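PDB 5DZS: shikimate dehydrogenase (NADP(+)) from Peptoclostridium difficile, which probably catalyses the reversible NADPH-linked reduction of 3-dehydroshikimate to shikimate, a step in chorismate and aromatic amino acid biosynthesis. Local coordinates for residues M1-V7 with E30-F36; G54-V60 with V85-R91. All coordinates share one frame; numbering follows the deposited sequence.

Contact 1 of 2, residues M1-V7 with E30-F36; sequences MNFFGLV and ESAYKNF
Strands 2-7 and 31-36 run parallel in exact register from Asn-2 beside Ser-31 to Val-7 beside Phe-36, their axes 4.4 Å apart at closest and 27° from parallel. Backbone bonds zigzag between them, from Ala-32 N to Asn-2 O (3.0 Å) through to Phe-36 N to Leu-6 O (2.7 Å). Gly-5 has no CB, and on the face of Phe-3 and Val-7 this makes room for Phe-36, whose CE2 comes to 3.5 Å from Gly-5 CA. On the other face Gly-5 CA stands over the Tyr-33 ring, which has CG anti to its own backbone N (chi1 -172°); CA lies 3.7 Å from the ring centroid and 3° off the normal, a CH-pi contact. The pair opens the substrate-binding domain as a beta-alpha-beta unit, helix 16-27 linking the strands and packing on Tyr-33 through Pro-17 and Phe-24. Beyond the glycine, the Tyr-33 OH passes 3.4 Å from Leu-6 CB and bonds to Asn-59 OD1. Phe-4 turns a ring edge to Ser-31, CE1 lying 3.6 Å from OG. At the N-terminal end of the pair a water donates to both Asn-2 OD1 and Glu-30 O.

Contact 2 of 2, residues G54-V60 with V85-R91; sequences GIQGVNV and VNTILLR
With CG beside its backbone N and anti to the carbonyl carbon (chi1 -70°), Asn-59 swings its amide along the sheet face it shares with Thr-87 and delivers ND2 to Asn-86 O; Asn-86 has CG tucked between its backbone N and carbonyl carbon (chi1 74°), which leaves OD1 within a hydrogen bond of Thr-87 OG1. These groups sit on an antiparallel ladder inside the mixed sheet of the substrate-binding domain. Val-58 and Ile-88 form its hydrogen-bonded pair, with Ile-88 N to Val-58 O at 2.8 Å and Val-58 N to Ile-88 O at 3.0 Å, and non-hydrogen-bonded pairs flank it at Gly-57 with Leu-89 and Asn-59 with Thr-87. Asn-86 and Thr-87 both face Tyr-98 of the next strand, a classic beta bulge. Asn-86, a residue predicted to bind shikimate, also bonds through ND2 to Thr-100 and lies close to Asp-101 and Gln-239, likewise predicted to bind shikimate. Ser-243 OG of helix 233-248 hydrogen-bonds to both Asn-59 ND2 and Thr-87 OG1, while Asn-59 OD1 is taken by Tyr-33 OH of strand 31-37.

On the other face, Val-58 CG2 packs against Ile-88 CB, the two branches running alongside each other, and Val-60 CG2 meets Ile-88 CD1 at 3.7 Å. At the far end Leu-90 N gives Gln-56 O an almost straight bond (2.9 Å, 179° at the hydrogen), and Leu-90 CD2 rests 3.4 Å from Ile-55 O. Asn-86 O is gripped twice from opposite faces of its carbonyl plane: Asn-59 ND2 at 3.1 Å, with the oxygen in the Asn-59 amide plane, and Val-60 N at 2.9 Å.

Both contacts belong to one mixed sheet, where strands 2-8 and 57-60 are neighbours, so the four strands lie in the order 31-37, 2-8, 57-60, 87-91. Contact 1 is the parallel outer pair, partly buried, with an exposed N-terminal end and aromatic rings prominent in the packing; contact 2 is antiparallel, deeper, and combines an aliphatic face with a polar one that includes a residue predicted to bind shikimate. Backbone and side chains couple them: Asn-59 N probably bonds to Gly-5 O (2.8 Å), while Gln-56 OE1 packs 3.2 Å from Asn-2 CG. Trp-247 touches both, meeting the Phe-4 ring, packing against Thr-87 and Leu-89, and hydrogen-bonding through NE1 to Ile-88 O.

Contact 1 of 2, residues M1-V7 with E30-F36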
loop_
_atom_site.group_PDB
_atom_site.type_symbol
_atom_site.label_atom_id
_atom_site.label_comp_id
_atom_site.label_asym_id
_atom_site.label_seq_id
_atom_site.Cartn_x
_atom_site.Cartn_y
_atom_site.Cartn_z
ATOM N N MET B 1 -15.169 -10.769 11.900
ATOM C CA MET B 1 -15.642 -9.336 11.982
ATOM C C MET B 1 -14.526 -8.415 12.418
ATOM O O MET B 1 -13.829 -8.710 13.381
ATOM C CB MET B 1 -16.786 -9.248 12.980
ATOM C CG MET B 1 -17.336 -7.849 13.199
ATOM S SD MET B 1 -18.039 -7.097 11.743
ATOM C CE MET B 1 -19.495 -8.086 11.521
ATOM N N ASN B 2 -14.331 -7.324 11.690
ATOM C CA ASN B 2 -13.393 -6.299 12.090
ATOM C C ASN B 2 -14.112 -4.953 12.168
ATOM O O ASN B 2 -15.082 -4.708 11.443
ATOM C CB ASN B 2 -12.195 -6.212 11.182
ATOM C CG ASN B 2 -11.235 -7.351 11.431
ATOM O OD1 ASN B 2 -11.207 -8.329 10.677
ATOM N ND2 ASN B 2 -10.521 -7.285 12.533
ATOM N N PHE B 3 -13.605 -4.094 13.031
ATOM C CA PHE B 3 -14.172 -2.772 13.297
ATOM C C PHE B 3 -13.279 -1.632 12.826
ATOM O O PHE B 3 -12.046 -1.687 12.953
ATOM C CB PHE B 3 -14.451 -2.547 14.800
ATOM C CG PHE B 3 -15.542 -3.407 15.410
ATOM C CD1 PHE B 3 -16.454 -4.095 14.652
ATOM C CD2 PHE B 3 -15.724 -3.406 16.802
ATOM C CE1 PHE B 3 -17.495 -4.829 15.270
ATOM C CE2 PHE B 3 -16.730 -4.137 17.401
ATOM C CZ PHE B 3 -17.636 -4.824 16.635
ATOM N N PHE B 4 -13.944 -0.598 12.331
ATOM C CA PHE B 4 -13.322 0.597 11.769
ATOM C C PHE B 4 -14.186 1.799 12.134
ATOM O O PHE B 4 -15.353 1.647 12.537
ATOM C CB PHE B 4 -13.278 0.508 10.229
ATOM C CG PHE B 4 -12.532 -0.679 9.707
ATOM C CD1 PHE B 4 -13.125 -1.913 9.579
ATOM C CD2 PHE B 4 -11.191 -0.556 9.358
ATOM C CE1 PHE B 4 -12.393 -2.988 9.119
ATOM C CE2 PHE B 4 -10.468 -1.622 8.909
ATOM C CZ PHE B 4 -11.069 -2.840 8.778
ATOM N N GLY B 5 -13.657 3.000 11.951
ATOM C CA GLY B 5 -14.486 4.163 12.140
ATOM C C GLY B 5 -13.821 5.457 11.803
ATOM O O GLY B 5 -12.679 5.479 11.311
ATOM N N LEU B 6 -14.541 6.529 12.085
ATOM C CA LEU B 6 -14.125 7.887 11.785
ATOM C C LEU B 6 -13.972 8.675 13.071
ATOM O O LEU B 6 -14.925 8.792 13.849
ATOM C CB LEU B 6 -15.167 8.570 10.893
ATOM C CG LEU B 6 -14.952 10.058 10.591
ATOM C CD1 LEU B 6 -13.656 10.306 9.850
ATOM C CD2 LEU B 6 -16.144 10.630 9.844
ATOM N N VAL B 7 -12.769 9.228 13.280
ATOM C CA VAL B 7 -12.469 10.016 14.462
ATOM C C VAL B 7 -12.522 11.512 14.151
ATOM O O VAL B 7 -11.846 11.986 13.229
ATOM C CB VAL B 7 -11.083 9.660 15.007
ATOM C CG1 VAL B 7 -10.669 10.601 16.144
ATOM C CG2 VAL B 7 -11.053 8.198 15.473
ATOM N N GLU B 30 -16.662 -8.937 5.814
ATOM C CA GLU B 30 -17.257 -8.921 7.154
ATOM C C GLU B 30 -16.583 -7.855 8.010
ATOM O O GLU B 30 -15.667 -8.125 8.775
ATOM C CB GLU B 30 -17.101 -10.281 7.829
ATOM C CG GLU B 30 -18.009 -10.476 9.033
ATOM C CD GLU B 30 -17.596 -11.660 9.893
ATOM O OE1 GLU B 30 -16.534 -12.265 9.656
ATOM O OE2 GLU B 30 -18.316 -11.963 10.827
ATOM N N SER B 31 -17.045 -6.625 7.876
ATOM C CA SER B 31 -16.497 -5.549 8.643
ATOM C C SER B 31 -17.581 -4.523 8.856
ATOM O O SER B 31 -18.624 -4.559 8.213
ATOM C CB SER B 31 -15.281 -4.943 7.939
ATOM O OG SER B 31 -14.202 -5.865 8.027
ATOM N N ALA B 32 -17.317 -3.621 9.811
ATOM C CA ALA B 32 -18.275 -2.577 10.151
ATOM C C ALA B 32 -17.587 -1.279 10.511
ATOM O O ALA B 32 -16.460 -1.315 11.019
ATOM C CB ALA B 32 -19.204 -3.054 11.245
ATOM N N TYR B 33 -18.255 -0.154 10.221
ATOM C CA TYR B 33 -17.675 1.181 10.392
ATOM C C TYR B 33 -18.656 2.115 11.067
ATOM O O TYR B 33 -19.808 2.198 10.678
ATOM C CB TYR B 33 -17.320 1.721 8.996
ATOM C CG TYR B 33 -16.514 3.027 8.892
ATOM C CD1 TYR B 33 -17.094 4.243 9.175
ATOM C CD2 TYR B 33 -15.232 3.010 8.426
ATOM C CE1 TYR B 33 -16.370 5.427 9.022
ATOM C CE2 TYR B 33 -14.496 4.170 8.248
ATOM C CZ TYR B 33 -15.082 5.363 8.534
ATOM O OH TYR B 33 -14.322 6.523 8.309
ATOM N N LYS B 34 -18.202 2.804 12.107
ATOM C CA LYS B 34 -19.054 3.785 12.764
ATOM C C LYS B 34 -18.312 5.071 13.090
ATOM O O LYS B 34 -17.093 5.125 13.032
ATOM C CB LYS B 34 -19.736 3.232 13.998
ATOM C CG LYS B 34 -18.881 3.180 15.238
ATOM C CD LYS B 34 -19.720 2.732 16.442
ATOM C CE LYS B 34 -18.959 2.938 17.710
ATOM N NZ LYS B 34 -18.958 4.357 18.195
ATOM N N ASN B 35 -19.031 6.093 13.463
ATOM C CA ASN B 35 -18.412 7.317 13.943
ATOM C C ASN B 35 -17.859 7.142 15.345
ATOM O O ASN B 35 -18.505 6.522 16.206
ATOM C CB ASN B 35 -19.458 8.445 13.992
ATOM C CG ASN B 35 -19.829 8.987 12.611
ATOM O OD1 ASN B 35 -19.024 9.000 11.701
ATOM N ND2 ASN B 35 -21.081 9.406 12.469
ATOM N N PHE B 36 -16.700 7.763 15.579
ATOM C CA PHE B 36 -16.064 7.846 16.877
ATOM C C PHE B 36 -15.893 9.344 17.223
ATOM O O PHE B 36 -14.832 9.915 17.010
ATOM C CB PHE B 36 -14.683 7.189 16.936
ATOM C CG PHE B 36 -14.661 5.698 16.742
ATOM C CD1 PHE B 36 -15.364 4.850 17.595
ATOM C CD2 PHE B 36 -13.890 5.123 15.751
ATOM C CE1 PHE B 36 -15.281 3.469 17.446
ATOM C CE2 PHE B 36 -13.834 3.733 15.603
ATOM C CZ PHE B 36 -14.512 2.920 16.456
HETATM O O HOH W 1 -12.931 -8.542 8.424
#

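Contact 2 of 2, residues G54-V60 with V85-R91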
loop_
_atom_site.group_PDB
_atom_site.type_symbol
_atom_site.label_atom_id
_atom_site.label_comp_id
_atom_site.label_asym_id
_atom_site.label_seq_id
_atom_site.Cartn_x
_atom_site.Cartn_y
_atom_site.Cartn_z
ATOM N N GLY B 54 -8.556 -3.582 19.520
ATOM C CA GLY B 54 -8.297 -4.171 18.207
ATOM C C GLY B 54 -9.057 -3.553 17.073
ATOM O O GLY B 54 -9.548 -4.276 16.201
ATOM N N ILE B 55 -9.230 -2.241 17.110
ATOM C CA ILE B 55 -9.879 -1.512 16.030
ATOM C C ILE B 55 -8.880 -1.477 14.876
ATOM O O ILE B 55 -7.835 -0.863 14.981
ATOM C CB ILE B 55 -10.314 -0.108 16.462
ATOM C CG1 ILE B 55 -11.116 -0.147 17.780
ATOM C CG2 ILE B 55 -11.064 0.586 15.337
ATOM C CD1 ILE B 55 -12.381 -0.981 17.723
ATOM N N GLN B 56 -9.189 -2.155 13.771
ATOM C CA GLN B 56 -8.198 -2.334 12.710
ATOM C C GLN B 56 -7.774 -1.054 12.033
ATOM O O GLN B 56 -6.609 -0.908 11.615
ATOM C CB GLN B 56 -8.711 -3.343 11.668
ATOM C CG GLN B 56 -7.685 -3.695 10.622
ATOM C CD GLN B 56 -8.113 -4.804 9.714
ATOM O OE1 GLN B 56 -8.777 -5.766 10.127
ATOM N NE2 GLN B 56 -7.701 -4.699 8.454
ATOM N N GLY B 57 -8.709 -0.157 11.838
ATOM C CA GLY B 57 -8.376 1.101 11.184
ATOM C C GLY B 57 -9.326 2.212 11.508
ATOM O O GLY B 57 -10.519 1.949 11.741
ATOM N N VAL B 58 -8.842 3.448 11.456
ATOM C CA VAL B 58 -9.725 4.585 11.596
ATOM C C VAL B 58 -9.342 5.645 10.600
ATOM O O VAL B 58 -8.162 5.747 10.198
ATOM C CB VAL B 58 -9.774 5.227 13.003
ATOM C CG1 VAL B 58 -10.241 4.205 14.032
ATOM C CG2 VAL B 58 -8.448 5.811 13.403
ATOM N N ASN B 59 -10.320 6.406 10.161
ATOM C CA ASN B 59 -10.052 7.656 9.500
ATOM C C ASN B 59 -10.021 8.753 10.545
ATOM O O ASN B 59 -10.607 8.624 11.621
ATOM C CB ASN B 59 -11.119 7.955 8.464
ATOM C CG ASN B 59 -11.040 7.036 7.278
ATOM O OD1 ASN B 59 -11.992 6.315 6.976
ATOM N ND2 ASN B 59 -9.913 7.041 6.597
ATOM N N VAL B 60 -9.348 9.860 10.195
ATOM C CA VAL B 60 -9.239 11.011 11.097
ATOM C C VAL B 60 -9.658 12.218 10.287
ATOM O O VAL B 60 -9.190 12.433 9.128
ATOM C CB VAL B 60 -7.797 11.186 11.628
ATOM C CG1 VAL B 60 -7.707 12.322 12.635
ATOM C CG2 VAL B 60 -7.306 9.918 12.270
ATOM N N VAL B 85 -2.356 13.333 8.851
ATOM C CA VAL B 85 -2.795 11.963 8.687
ATOM C C VAL B 85 -4.309 11.879 8.685
ATOM O O VAL B 85 -4.949 12.475 9.551
ATOM C CB VAL B 85 -2.213 11.098 9.822
ATOM C CG1 VAL B 85 -2.951 9.766 10.006
ATOM C CG2 VAL B 85 -0.740 10.870 9.550
ATOM N N ASN B 86 -4.902 11.155 7.726
ATOM C CA ASN B 86 -6.348 10.904 7.743
ATOM C C ASN B 86 -6.725 9.436 7.772
ATOM O O ASN B 86 -7.917 9.135 7.783
ATOM C CB ASN B 86 -7.043 11.600 6.585
ATOM C CG ASN B 86 -6.804 10.929 5.266
ATOM O OD1 ASN B 86 -5.990 10.017 5.125
ATOM N ND2 ASN B 86 -7.547 11.378 4.269
ATOM N N THR B 87 -5.739 8.541 7.818
ATOM C CA THR B 87 -5.992 7.091 7.785
ATOM C C THR B 87 -4.975 6.433 8.706
ATOM O O THR B 87 -3.774 6.652 8.539
ATOM C CB THR B 87 -5.879 6.551 6.347
ATOM O OG1 THR B 87 -6.847 7.208 5.503
ATOM C CG2 THR B 87 -6.098 5.048 6.281
ATOM N N ILE B 88 -5.451 5.644 9.656
ATOM C CA ILE B 88 -4.589 4.929 10.595
ATOM C C ILE B 88 -4.865 3.423 10.482
ATOM O O ILE B 88 -6.049 3.014 10.396
ATOM C CB ILE B 88 -4.838 5.387 12.047
ATOM C CG1 ILE B 88 -4.408 6.857 12.215
ATOM C CG2 ILE B 88 -4.123 4.504 13.078
ATOM C CD1 ILE B 88 -4.801 7.505 13.527
ATOM N N LEU B 89 -3.814 2.623 10.516
ATOM C CA LEU B 89 -3.891 1.159 10.469
ATOM C C LEU B 89 -3.207 0.608 11.719
ATOM O O LEU B 89 -2.086 1.010 12.053
ATOM C CB LEU B 89 -3.165 0.636 9.241
ATOM C CG LEU B 89 -2.955 -0.881 9.146
ATOM C CD1 LEU B 89 -4.226 -1.714 9.155
ATOM C CD2 LEU B 89 -2.148 -1.179 7.891
ATOM N N LEU B 90 -3.865 -0.328 12.398
ATOM C CA LEU B 90 -3.310 -1.079 13.532
ATOM C C LEU B 90 -2.797 -2.430 13.049
ATOM O O LEU B 90 -3.543 -3.218 12.479
ATOM C CB LEU B 90 -4.402 -1.330 14.590
ATOM C CG LEU B 90 -4.035 -2.262 15.748
ATOM C CD1 LEU B 90 -3.030 -1.607 16.681
ATOM C CD2 LEU B 90 -5.325 -2.650 16.506
ATOM N N ARG B 91 -1.515 -2.689 13.287
ATOM C CA ARG B 91 -0.905 -3.986 13.012
ATOM C C ARG B 91 0.099 -4.302 14.073
ATOM O O ARG B 91 0.981 -3.503 14.364
ATOM C CB ARG B 91 -0.223 -4.014 11.628
ATOM C CG ARG B 91 -1.125 -4.042 10.427
ATOM C CD ARG B 91 -1.962 -5.304 10.313
ATOM N NE ARG B 91 -2.827 -5.200 9.139
ATOM C CZ ARG B 91 -3.900 -5.958 8.926
ATOM N NH1 ARG B 91 -4.243 -6.913 9.796
ATOM N NH2 ARG B 91 -4.637 -5.760 7.838
#